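Local coordinates for fervidolysin (Fervidobacterium pennivorans, PDB 1R6V), which degrades keratin into peptides as a subtilisin-like serine protease, allowing the bacterium to grow on native feathers, at residues D282-M285 with V290-V293; P385-V390 with G429-D434; G389-L394 with W404-L409. The protein carries 1 engineered substitution. All coordinates share one frame; numbering follows the deposited sequence.

Interaction 1: D282-M285 with V290-V293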
ATOM      1  N   ASP A 282       7.978   4.131   0.066  1.00 14.12           N
ATOM      2  CA  ASP A 282       9.197   3.947  -0.720  1.00 13.90           C
ATOM      3  C   ASP A 282      10.071   5.205  -0.666  1.00 14.63           C
ATOM      4  O   ASP A 282      11.297   5.121  -0.703  1.00 13.83           O
ATOM      5  CB  ASP A 282       8.840   3.570  -2.167  1.00 14.16           C
ATOM      6  CG  ASP A 282       8.228   2.170  -2.279  1.00 16.96           C
ATOM      7  OD1 ASP A 282       8.218   1.441  -1.252  1.00 16.05           O
ATOM      8  OD2 ASP A 282       7.764   1.804  -3.386  1.00 16.85           O
ATOM      9  N   TYR A 283       9.431   6.375  -0.584  1.00 12.99           N
ATOM     10  CA  TYR A 283      10.147   7.648  -0.470  1.00 12.80           C
ATOM     11  C   TYR A 283      10.944   7.644   0.836  1.00 12.97           C
ATOM     12  O   TYR A 283      12.126   7.985   0.884  1.00 12.61           O
ATOM     13  CB  TYR A 283       9.150   8.803  -0.406  1.00 11.15           C
ATOM     14  CG  TYR A 283       9.750  10.186  -0.233  1.00 13.20           C
ATOM     15  CD1 TYR A 283      10.147  10.934  -1.341  1.00 14.46           C
ATOM     16  CD2 TYR A 283       9.846  10.778   1.033  1.00 13.91           C
ATOM     17  CE1 TYR A 283      10.612  12.243  -1.192  1.00 14.94           C
ATOM     18  CE2 TYR A 283      10.309  12.079   1.192  1.00 14.88           C
ATOM     19  CZ  TYR A 283      10.689  12.806   0.074  1.00 16.45           C
ATOM     20  OH  TYR A 283      11.145  14.095   0.208  1.00 15.00           O
ATOM     21  N   ALA A 284      10.274   7.270   1.918  1.00 11.26           N
ATOM     22  CA  ALA A 284      10.955   7.245   3.188  1.00 12.64           C
ATOM     23  C   ALA A 284      12.131   6.250   3.162  1.00 12.49           C
ATOM     24  O   ALA A 284      13.236   6.575   3.601  1.00 15.17           O
ATOM     25  CB  ALA A 284       9.947   6.875   4.307  1.00 11.32           C
ATOM     26  N   MET A 285      11.904   5.044   2.653  1.00 12.74           N
ATOM     27  CA  MET A 285      12.978   4.041   2.634  1.00 13.36           C
ATOM     28  C   MET A 285      14.143   4.456   1.720  1.00 16.27           C
ATOM     29  O   MET A 285      15.313   4.162   2.016  1.00 13.48           O
ATOM     30  CB  MET A 285      12.419   2.659   2.246  1.00 12.07           C
ATOM     31  CG  MET A 285      11.498   2.078   3.337  1.00 13.80           C
ATOM     32  SD  MET A 285      10.975   0.334   3.145  1.00 12.15           S
ATOM     33  CE  MET A 285       9.635   0.475   1.868  1.00 14.56           C
ATOM     34  N   VAL A 290      13.726   3.619   8.261  1.00 10.81           N
ATOM     35  CA  VAL A 290      13.215   2.282   8.555  1.00  9.90           C
ATOM     36  C   VAL A 290      11.750   2.423   8.918  1.00 11.38           C
ATOM     37  O   VAL A 290      11.392   3.328   9.659  1.00 11.15           O
ATOM     38  CB  VAL A 290      13.991   1.656   9.741  1.00  9.48           C
ATOM     39  CG1 VAL A 290      13.360   0.312  10.165  1.00 12.42           C
ATOM     40  CG2 VAL A 290      15.436   1.432   9.306  1.00 12.42           C
ATOM     41  N   MET A 291      10.911   1.539   8.384  1.00  8.21           N
ATOM     42  CA  MET A 291       9.478   1.599   8.648  1.00  8.93           C
ATOM     43  C   MET A 291       9.034   0.335   9.379  1.00  9.47           C
ATOM     44  O   MET A 291       9.037  -0.735   8.790  1.00 10.85           O
ATOM     45  CB  MET A 291       8.717   1.752   7.320  1.00  9.44           C
ATOM     46  CG  MET A 291       9.055   3.071   6.565  1.00 10.26           C
ATOM     47  SD  MET A 291       8.551   4.674   7.314  1.00  4.22           S
ATOM     48  CE  MET A 291       7.158   5.192   6.177  1.00 10.49           C
ATOM     49  N   VAL A 292       8.674   0.492  10.656  1.00 10.14           N
ATOM     50  CA  VAL A 292       8.222  -0.606  11.520  1.00 10.84           C
ATOM     51  C   VAL A 292       6.693  -0.557  11.529  1.00 11.18           C
ATOM     52  O   VAL A 292       6.103   0.495  11.802  1.00 10.88           O
ATOM     53  CB  VAL A 292       8.774  -0.424  12.963  1.00  9.88           C
ATOM     54  CG1 VAL A 292       8.285  -1.564  13.865  1.00 11.81           C
ATOM     55  CG2 VAL A 292      10.330  -0.413  12.926  1.00 11.60           C
ATOM     56  N   VAL A 293       6.061  -1.677  11.208  1.00 10.96           N
ATOM     57  CA  VAL A 293       4.596  -1.731  11.155  1.00 11.59           C
ATOM     58  C   VAL A 293       4.100  -2.930  11.929  1.00 11.65           C
ATOM     59  O   VAL A 293       4.625  -4.044  11.790  1.00 12.02           O
ATOM     60  CB  VAL A 293       4.096  -1.863   9.702  1.00 12.05           C
ATOM     61  CG1 VAL A 293       2.562  -1.819   9.656  1.00 14.51           C
ATOM     62  CG2 VAL A 293       4.700  -0.764   8.860  1.00 11.87           C
TER
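Met291 reaches from its strand into the angle between Ala284 and Met285, near the end of the helix just before it in the chain. Its bond from CA to CB is directed at the helix, but CB itself stays short of contact, which begins one atom further out, where Met291 CG lies 4.2 Å from Met285 CG. With chi1 at -63° CG stands beside the backbone N, and a bend at chi2 (-67°) then swings the rest of the chain away from Met285 and over Ala284. Met291 SD is 4.0 Å from Ala284 CB, and the terminal methyl comes closer still, with Met291 CE 3.8 Å from that same Ala284 CB. The alanine methyl thus packs against the last two atoms of the thioether chain. Met285 crosses Met291 at a slant and the two sulfur-bearing ends diverge, leaving the CG atoms as their point of meeting. The setting is a beta-alpha-beta unit of the subtilisin fold: strand 263-269, helix 275-286 and strand 290-294, whose two strands run parallel and side by side. Met291 faces the helical layer on this side of the sheet, where it also touches Ile253 of helix 246-258, while Met264 and His266 flank it on the neighbouring strand. Val290 and Val292, alternating with it along the strand, pack against helix 380-397 instead.

Interaction 2: P385-V390 with G429-D434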
ATOM      1  N   PRO A 385       6.435  -0.848  19.054  1.00 11.42           N
ATOM      2  CA  PRO A 385       7.321   0.156  19.647  1.00 12.21           C
ATOM      3  C   PRO A 385       8.593  -0.430  20.252  1.00 12.21           C
ATOM      4  O   PRO A 385       9.614   0.256  20.334  1.00 11.97           O
ATOM      5  CB  PRO A 385       6.446   0.851  20.694  1.00 13.04           C
ATOM      6  CG  PRO A 385       5.264  -0.048  20.865  1.00 19.08           C
ATOM      7  CD  PRO A 385       5.049  -0.677  19.533  1.00 12.15           C
ATOM      8  N   HIS A 386       8.548  -1.685  20.678  1.00 11.52           N
ATOM      9  CA  HIS A 386       9.771  -2.278  21.224  1.00 11.28           C
ATOM     10  C   HIS A 386      10.769  -2.405  20.085  1.00 11.36           C
ATOM     11  O   HIS A 386      11.961  -2.151  20.267  1.00 10.53           O
ATOM     12  CB  HIS A 386       9.501  -3.657  21.814  1.00 12.24           C
ATOM     13  CG  HIS A 386       8.786  -3.619  23.127  1.00 12.53           C
ATOM     14  ND1 HIS A 386       9.446  -3.606  24.342  1.00 15.60           N
ATOM     15  CD2 HIS A 386       7.467  -3.541  23.419  1.00 11.36           C
ATOM     16  CE1 HIS A 386       8.562  -3.518  25.318  1.00 12.15           C
ATOM     17  NE2 HIS A 386       7.351  -3.475  24.784  1.00 14.65           N
ATOM     18  N   VAL A 387      10.289  -2.821  18.914  1.00 10.77           N
ATOM     19  CA  VAL A 387      11.173  -2.968  17.762  1.00 10.35           C
ATOM     20  C   VAL A 387      11.635  -1.594  17.271  1.00 11.08           C
ATOM     21  O   VAL A 387      12.800  -1.414  16.930  1.00 11.87           O
ATOM     22  CB  VAL A 387      10.481  -3.735  16.614  1.00 12.53           C
ATOM     23  CG1 VAL A 387      11.352  -3.697  15.349  1.00 11.93           C
ATOM     24  CG2 VAL A 387      10.263  -5.185  17.031  1.00 12.48           C
ATOM     25  N   THR A 388      10.736  -0.619  17.238  1.00 11.41           N
ATOM     26  CA  THR A 388      11.148   0.715  16.804  1.00 11.36           C
ATOM     27  C   THR A 388      12.253   1.230  17.730  1.00 12.99           C
ATOM     28  O   THR A 388      13.224   1.862  17.284  1.00 11.65           O
ATOM     29  CB  THR A 388       9.934   1.683  16.788  1.00 10.69           C
ATOM     30  OG1 THR A 388       9.020   1.247  15.773  1.00  9.08           O
ATOM     31  CG2 THR A 388      10.354   3.105  16.460  1.00 10.44           C
ATOM     32  N   GLY A 389      12.122   0.938  19.022  1.00 11.56           N
ATOM     33  CA  GLY A 389      13.135   1.349  19.983  1.00 12.62           C
ATOM     34  C   GLY A 389      14.464   0.641  19.737  1.00 13.60           C
ATOM     35  O   GLY A 389      15.539   1.238  19.829  1.00 12.87           O
ATOM     36  N   VAL A 390      14.401  -0.649  19.429  1.00 12.75           N
ATOM     37  CA  VAL A 390      15.614  -1.397  19.152  1.00 12.50           C
ATOM     38  C   VAL A 390      16.287  -0.804  17.912  1.00 12.46           C
ATOM     39  O   VAL A 390      17.497  -0.619  17.887  1.00 11.68           O
ATOM     40  CB  VAL A 390      15.309  -2.896  18.926  1.00 12.90           C
ATOM     41  CG1 VAL A 390      16.546  -3.616  18.366  1.00 13.57           C
ATOM     42  CG2 VAL A 390      14.913  -3.541  20.262  1.00 12.16           C
ATOM     43  N   GLY A 429      11.547 -15.008  15.356  1.00 17.77           N
ATOM     44  CA  GLY A 429      11.579 -15.087  16.808  1.00 17.15           C
ATOM     45  C   GLY A 429      11.505 -13.772  17.553  1.00 15.49           C
ATOM     46  O   GLY A 429      11.123 -12.749  16.991  1.00 15.04           O
ATOM     47  N   LEU A 430      11.868 -13.818  18.829  1.00 14.61           N
ATOM     48  CA  LEU A 430      11.869 -12.662  19.713  1.00 14.53           C
ATOM     49  C   LEU A 430      13.019 -11.714  19.387  1.00 14.65           C
ATOM     50  O   LEU A 430      14.178 -12.126  19.342  1.00 13.79           O
ATOM     51  CB  LEU A 430      12.011 -13.129  21.159  1.00 15.02           C
ATOM     52  CG  LEU A 430      12.320 -12.071  22.217  1.00 13.80           C
ATOM     53  CD1 LEU A 430      11.121 -11.103  22.352  1.00 14.39           C
ATOM     54  CD2 LEU A 430      12.601 -12.762  23.565  1.00 15.48           C
ATOM     55  N   VAL A 431      12.708 -10.435  19.181  1.00 14.46           N
ATOM     56  CA  VAL A 431      13.764  -9.468  18.890  1.00 13.25           C
ATOM     57  C   VAL A 431      14.696  -9.376  20.112  1.00 14.47           C
ATOM     58  O   VAL A 431      14.246  -9.356  21.257  1.00 13.12           O
ATOM     59  CB  VAL A 431      13.153  -8.063  18.555  1.00 13.11           C
ATOM     60  CG1 VAL A 431      12.491  -7.462  19.791  1.00 14.27           C
ATOM     61  CG2 VAL A 431      14.240  -7.129  18.006  1.00 14.23           C
ATOM     62  N   LYS A 432      16.002  -9.327  19.858  1.00 15.18           N
ATOM     63  CA  LYS A 432      16.994  -9.246  20.918  1.00 15.96           C
ATOM     64  C   LYS A 432      17.945  -8.080  20.679  1.00 15.12           C
ATOM     65  O   LYS A 432      18.808  -8.131  19.793  1.00 15.55           O
ATOM     66  CB  LYS A 432      17.776 -10.560  20.999  1.00 17.12           C
ATOM     67  CG  LYS A 432      16.992 -11.685  21.668  1.00 19.90           C
ATOM     68  CD  LYS A 432      16.885 -11.386  23.148  1.00 21.46           C
ATOM     69  CE  LYS A 432      16.373 -12.573  23.918  1.00 26.32           C
ATOM     70  NZ  LYS A 432      16.268 -12.215  25.355  1.00 24.99           N
ATOM     71  N   LEU A 433      17.778  -7.035  21.477  1.00 14.32           N
ATOM     72  CA  LEU A 433      18.606  -5.837  21.354  1.00 16.41           C
ATOM     73  C   LEU A 433      20.063  -6.141  21.676  1.00 16.18           C
ATOM     74  O   LEU A 433      20.971  -5.664  20.991  1.00 16.58           O
ATOM     75  CB  LEU A 433      18.116  -4.738  22.309  1.00 16.39           C
ATOM     76  CG  LEU A 433      18.315  -3.249  21.972  1.00 24.53           C
ATOM     77  CD1 LEU A 433      18.372  -2.467  23.271  1.00 20.38           C
ATOM     78  CD2 LEU A 433      19.551  -3.007  21.143  1.00 22.76           C
ATOM     79  N   ASP A 434      20.302  -6.934  22.713  1.00 15.82           N
ATOM     80  CA  ASP A 434      21.682  -7.210  23.061  1.00 17.09           C
ATOM     81  C   ASP A 434      22.428  -7.955  21.958  1.00 17.30           C
ATOM     82  O   ASP A 434      23.545  -7.561  21.602  1.00 17.64           O
ATOM     83  CB  ASP A 434      21.799  -7.923  24.431  1.00 17.95           C
ATOM     84  CG  ASP A 434      20.976  -9.208  24.540  1.00 19.57           C
ATOM     85  OD1 ASP A 434      20.254  -9.577  23.593  1.00 18.30           O
ATOM     86  OD2 ASP A 434      21.054  -9.859  25.614  1.00 19.94           O
TER
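Val390 meets Leu433, and Val387 meets Val431, with no ring or amide face between them. The nearest flat group, the imidazole of His386, turns its end away from 429-434 and packs against Ala342 and Pro343 of strand 338-343 and Thr207 of helix 200-209. What remains is a junction of branched aliphatic chains. Val390 sits at its centre: a chi1 of 169° sets CG1 anti to the backbone N and CG2 beside it, and both methyls come up against the same leucine. Val390 CG2 is 3.8 Å from Leu433 CG and 4.0 Å from Leu433 CB. On the other branch, Val390 CG1 lies 4.1 Å from Leu433 CD2, the valine and leucine side chains lying alongside one another and running opposite ways. That same methyl serves a second neighbour, since Val390 CG1 is 4.2 Å from Val431 CG2. The other methyl of Val431 reaches one helical turn back, with Val431 CG1 4.2 Å from Val387 CG2. An alanine at Val390 is likely to leave a gap beside Leu433 and strip Val431 of one of its two apolar neighbours on the helix. Helix 380-397, whose first turn carries the inferred charge-relay residue Ser381, is covered on this side by the chain leading into helix 433-438, for which Lys432 is the N-cap residue, and by that helix's first turn. Backbone bonds join Val431 to Gly341 and Leu433 to Ile141. Across the contact itself no hydrogen bond forms, so its hold rests on burial and on the fit of methyl groups.

Interaction 3: G389-L394 with W404-L409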
ATOM      1  N   GLY A 389      12.122   0.938  19.022  1.00 11.56           N
ATOM      2  CA  GLY A 389      13.135   1.349  19.983  1.00 12.62           C
ATOM      3  C   GLY A 389      14.464   0.641  19.737  1.00 13.60           C
ATOM      4  O   GLY A 389      15.539   1.238  19.829  1.00 12.87           O
ATOM      5  N   VAL A 390      14.401  -0.649  19.429  1.00 12.75           N
ATOM      6  CA  VAL A 390      15.614  -1.397  19.152  1.00 12.50           C
ATOM      7  C   VAL A 390      16.287  -0.804  17.912  1.00 12.46           C
ATOM      8  O   VAL A 390      17.497  -0.619  17.887  1.00 11.68           O
ATOM      9  CB  VAL A 390      15.309  -2.896  18.926  1.00 12.90           C
ATOM     10  CG1 VAL A 390      16.546  -3.616  18.366  1.00 13.57           C
ATOM     11  CG2 VAL A 390      14.913  -3.541  20.262  1.00 12.16           C
ATOM     12  N   VAL A 391      15.499  -0.515  16.875  1.00 10.40           N
ATOM     13  CA  VAL A 391      16.067   0.083  15.663  1.00 10.09           C
ATOM     14  C   VAL A 391      16.764   1.414  15.977  1.00 10.94           C
ATOM     15  O   VAL A 391      17.847   1.709  15.453  1.00 10.45           O
ATOM     16  CB  VAL A 391      14.962   0.325  14.579  1.00 10.23           C
ATOM     17  CG1 VAL A 391      15.541   1.102  13.368  1.00  9.25           C
ATOM     18  CG2 VAL A 391      14.420  -1.019  14.093  1.00  9.70           C
ATOM     19  N   ALA A 392      16.136   2.244  16.808  1.00 10.38           N
ATOM     20  CA  ALA A 392      16.741   3.526  17.146  1.00 11.72           C
ATOM     21  C   ALA A 392      18.107   3.350  17.811  1.00 13.06           C
ATOM     22  O   ALA A 392      19.037   4.105  17.521  1.00 11.93           O
ATOM     23  CB  ALA A 392      15.803   4.336  18.054  1.00 12.52           C
ATOM     24  N   VAL A 393      18.220   2.374  18.708  1.00 10.71           N
ATOM     25  CA  VAL A 393      19.500   2.107  19.382  1.00 13.18           C
ATOM     26  C   VAL A 393      20.524   1.620  18.340  1.00 12.63           C
ATOM     27  O   VAL A 393      21.675   2.074  18.313  1.00 13.95           O
ATOM     28  CB  VAL A 393      19.313   1.057  20.543  1.00 11.92           C
ATOM     29  CG1 VAL A 393      20.668   0.720  21.200  1.00 14.31           C
ATOM     30  CG2 VAL A 393      18.387   1.656  21.617  1.00 11.55           C
ATOM     31  N   LEU A 394      20.098   0.732  17.447  1.00 13.08           N
ATOM     32  CA  LEU A 394      20.997   0.226  16.411  1.00 12.26           C
ATOM     33  C   LEU A 394      21.490   1.312  15.467  1.00 13.66           C
ATOM     34  O   LEU A 394      22.642   1.271  15.025  1.00 14.83           O
ATOM     35  CB  LEU A 394      20.317  -0.864  15.579  1.00 12.49           C
ATOM     36  CG  LEU A 394      19.920  -2.140  16.335  1.00 13.91           C
ATOM     37  CD1 LEU A 394      19.165  -3.074  15.403  1.00 13.05           C
ATOM     38  CD2 LEU A 394      21.176  -2.844  16.872  1.00 11.88           C
ATOM     39  N   TRP A 404      17.398  -2.521   4.792  1.00 10.49           N
ATOM     40  CA  TRP A 404      17.422  -3.978   4.752  1.00 11.35           C
ATOM     41  C   TRP A 404      18.458  -4.543   5.727  1.00 11.11           C
ATOM     42  O   TRP A 404      18.267  -5.624   6.285  1.00 10.44           O
ATOM     43  CB  TRP A 404      17.683  -4.503   3.332  1.00 12.73           C
ATOM     44  CG  TRP A 404      19.096  -4.363   2.797  1.00 13.02           C
ATOM     45  CD1 TRP A 404      19.541  -3.439   1.893  1.00 14.98           C
ATOM     46  CD2 TRP A 404      20.207  -5.236   3.053  1.00 13.55           C
ATOM     47  NE1 TRP A 404      20.856  -3.688   1.565  1.00 14.61           N
ATOM     48  CE2 TRP A 404      21.283  -4.784   2.261  1.00 14.58           C
ATOM     49  CE3 TRP A 404      20.393  -6.356   3.875  1.00 13.81           C
ATOM     50  CZ2 TRP A 404      22.531  -5.416   2.267  1.00 16.19           C
ATOM     51  CZ3 TRP A 404      21.630  -6.978   3.881  1.00 14.96           C
ATOM     52  CH2 TRP A 404      22.682  -6.508   3.080  1.00 13.57           C
ATOM     53  N   GLN A 405      19.541  -3.805   5.951  1.00 10.21           N
ATOM     54  CA  GLN A 405      20.561  -4.289   6.871  1.00 11.90           C
ATOM     55  C   GLN A 405      20.039  -4.308   8.300  1.00 11.60           C
ATOM     56  O   GLN A 405      20.339  -5.218   9.070  1.00 13.58           O
ATOM     57  CB  GLN A 405      21.812  -3.418   6.790  1.00 12.78           C
ATOM     58  CG  GLN A 405      22.549  -3.518   5.467  1.00 12.72           C
ATOM     59  CD  GLN A 405      23.796  -2.634   5.440  1.00 12.95           C
ATOM     60  OE1 GLN A 405      23.705  -1.410   5.440  1.00 13.20           O
ATOM     61  NE2 GLN A 405      24.961  -3.260   5.422  1.00 14.20           N
ATOM     62  N   ILE A 406      19.265  -3.292   8.657  1.00  9.66           N
ATOM     63  CA  ILE A 406      18.695  -3.247   9.995  1.00 10.91           C
ATOM     64  C   ILE A 406      17.723  -4.404  10.154  1.00 12.07           C
ATOM     65  O   ILE A 406      17.756  -5.119  11.165  1.00 12.32           O
ATOM     66  CB  ILE A 406      17.959  -1.905  10.252  1.00 11.10           C
ATOM     67  CG1 ILE A 406      18.983  -0.761  10.327  1.00 12.33           C
ATOM     68  CG2 ILE A 406      17.107  -2.009  11.547  1.00 12.51           C
ATOM     69  CD1 ILE A 406      19.963  -0.869  11.514  1.00 14.40           C
ATOM     70  N   ARG A 407      16.851  -4.615   9.161  1.00 11.13           N
ATOM     71  CA  ARG A 407      15.908  -5.709   9.284  1.00 11.23           C
ATOM     72  C   ARG A 407      16.631  -7.049   9.367  1.00 11.46           C
ATOM     73  O   ARG A 407      16.303  -7.868  10.216  1.00 11.45           O
ATOM     74  CB  ARG A 407      14.917  -5.744   8.117  1.00 11.67           C
ATOM     75  CG  ARG A 407      13.898  -6.882   8.233  1.00 11.46           C
ATOM     76  CD  ARG A 407      12.856  -6.802   7.121  1.00 12.42           C
ATOM     77  NE  ARG A 407      13.456  -6.836   5.787  1.00 12.98           N
ATOM     78  CZ  ARG A 407      13.967  -7.925   5.223  1.00 14.05           C
ATOM     79  NH1 ARG A 407      13.946  -9.089   5.872  1.00 11.29           N
ATOM     80  NH2 ARG A 407      14.509  -7.844   4.015  1.00 12.21           N
ATOM     81  N   LYS A 408      17.612  -7.275   8.491  1.00  9.15           N
ATOM     82  CA  LYS A 408      18.305  -8.561   8.553  1.00 11.12           C
ATOM     83  C   LYS A 408      19.054  -8.763   9.853  1.00 11.48           C
ATOM     84  O   LYS A 408      19.188  -9.892  10.315  1.00 13.72           O
ATOM     85  CB  LYS A 408      19.274  -8.732   7.375  1.00 11.65           C
ATOM     86  CG  LYS A 408      18.595  -8.836   6.008  1.00 14.99           C
ATOM     87  CD  LYS A 408      17.473  -9.902   5.949  1.00 18.42           C
ATOM     88  CE  LYS A 408      17.910 -11.255   6.474  1.00 20.81           C
ATOM     89  NZ  LYS A 408      16.783 -12.248   6.353  1.00 23.32           N
ATOM     90  N   LEU A 409      19.563  -7.688  10.441  1.00 10.04           N
ATOM     91  CA  LEU A 409      20.288  -7.812  11.701  1.00 12.50           C
ATOM     92  C   LEU A 409      19.312  -8.308  12.757  1.00 12.71           C
ATOM     93  O   LEU A 409      19.625  -9.203  13.545  1.00 12.55           O
ATOM     94  CB  LEU A 409      20.875  -6.466  12.123  1.00 12.28           C
ATOM     95  CG  LEU A 409      21.637  -6.450  13.460  1.00 11.71           C
ATOM     96  CD1 LEU A 409      22.703  -7.577  13.526  1.00 13.65           C
ATOM     97  CD2 LEU A 409      22.294  -5.096  13.623  1.00 12.41           C
TER
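Ile406 lays its CG2 methyl across both branches of Val391, 3.8 Å from Val391 CG2 and 3.9 Å from Val391 CG1. Its other arm is sent elsewhere: with chi1 at -69° Ile406 CG1 stands beside the backbone N, and a second bend at chi2 (-64°) brings Ile406 CD1 to 4.1 Å from Leu394 CB. A single beta-branched residue thereby spans two positions three residues apart on the facing helix, one with each branch. Leu394 completes the pattern from its own side. Beyond the CB that Ile406 occupies, its two terminal methyls receive Leu409, whose CD2 sits at an equal distance, 4.1 Å, from Leu394 CD1 and Leu394 CD2. Both pairs, Val391 with Ile406 and Leu394 with Leu409, meet at a slant, in keeping with helix segments inclined at 117° whose axes come no closer than 11.0 Å. With the axes at that spacing, side chains alone make the contact, drawn from positions three residues apart on each helix. Helix 380-397 is the long buried helix of the subtilisin fold, and helix 403-413 follows it after a short turn and crosses it steeply. Leu410, on the latter helix, extends the same apolar surface to Val390 and Leu394, and Leu394 is covered further by Ala436 and Leu437 of helix 433-438. On the side of helix 403-413 away from the contact, Arg407 makes salt bridges to Asp494 and Glu411 and also bonds to the carbonyl O of His492. Asp494 and His492 belong to the Ig-like domain, so the helix also borders a beta-sandwich.

In the fold
All three contacts lie in the peptidase S8 domain. Interaction 1 comes first along the chain and closes before the others open; interactions 2 and 3 are both built on helix 380-397, share Gly389 and Val390, and have centres about 8 Å apart. Interaction 3 closes on helix 403-413 before interaction 2 is completed at helix 433-438. The centre of interaction 1 is about 12 Å from that of interaction 3 and about 17 Å from that of interaction 2. Interaction 1 reaches the other two through strand 290-294: one face packs on helix 275-286, the other on helix 380-397, giving the layered helix-sheet-helix core of a subtilase.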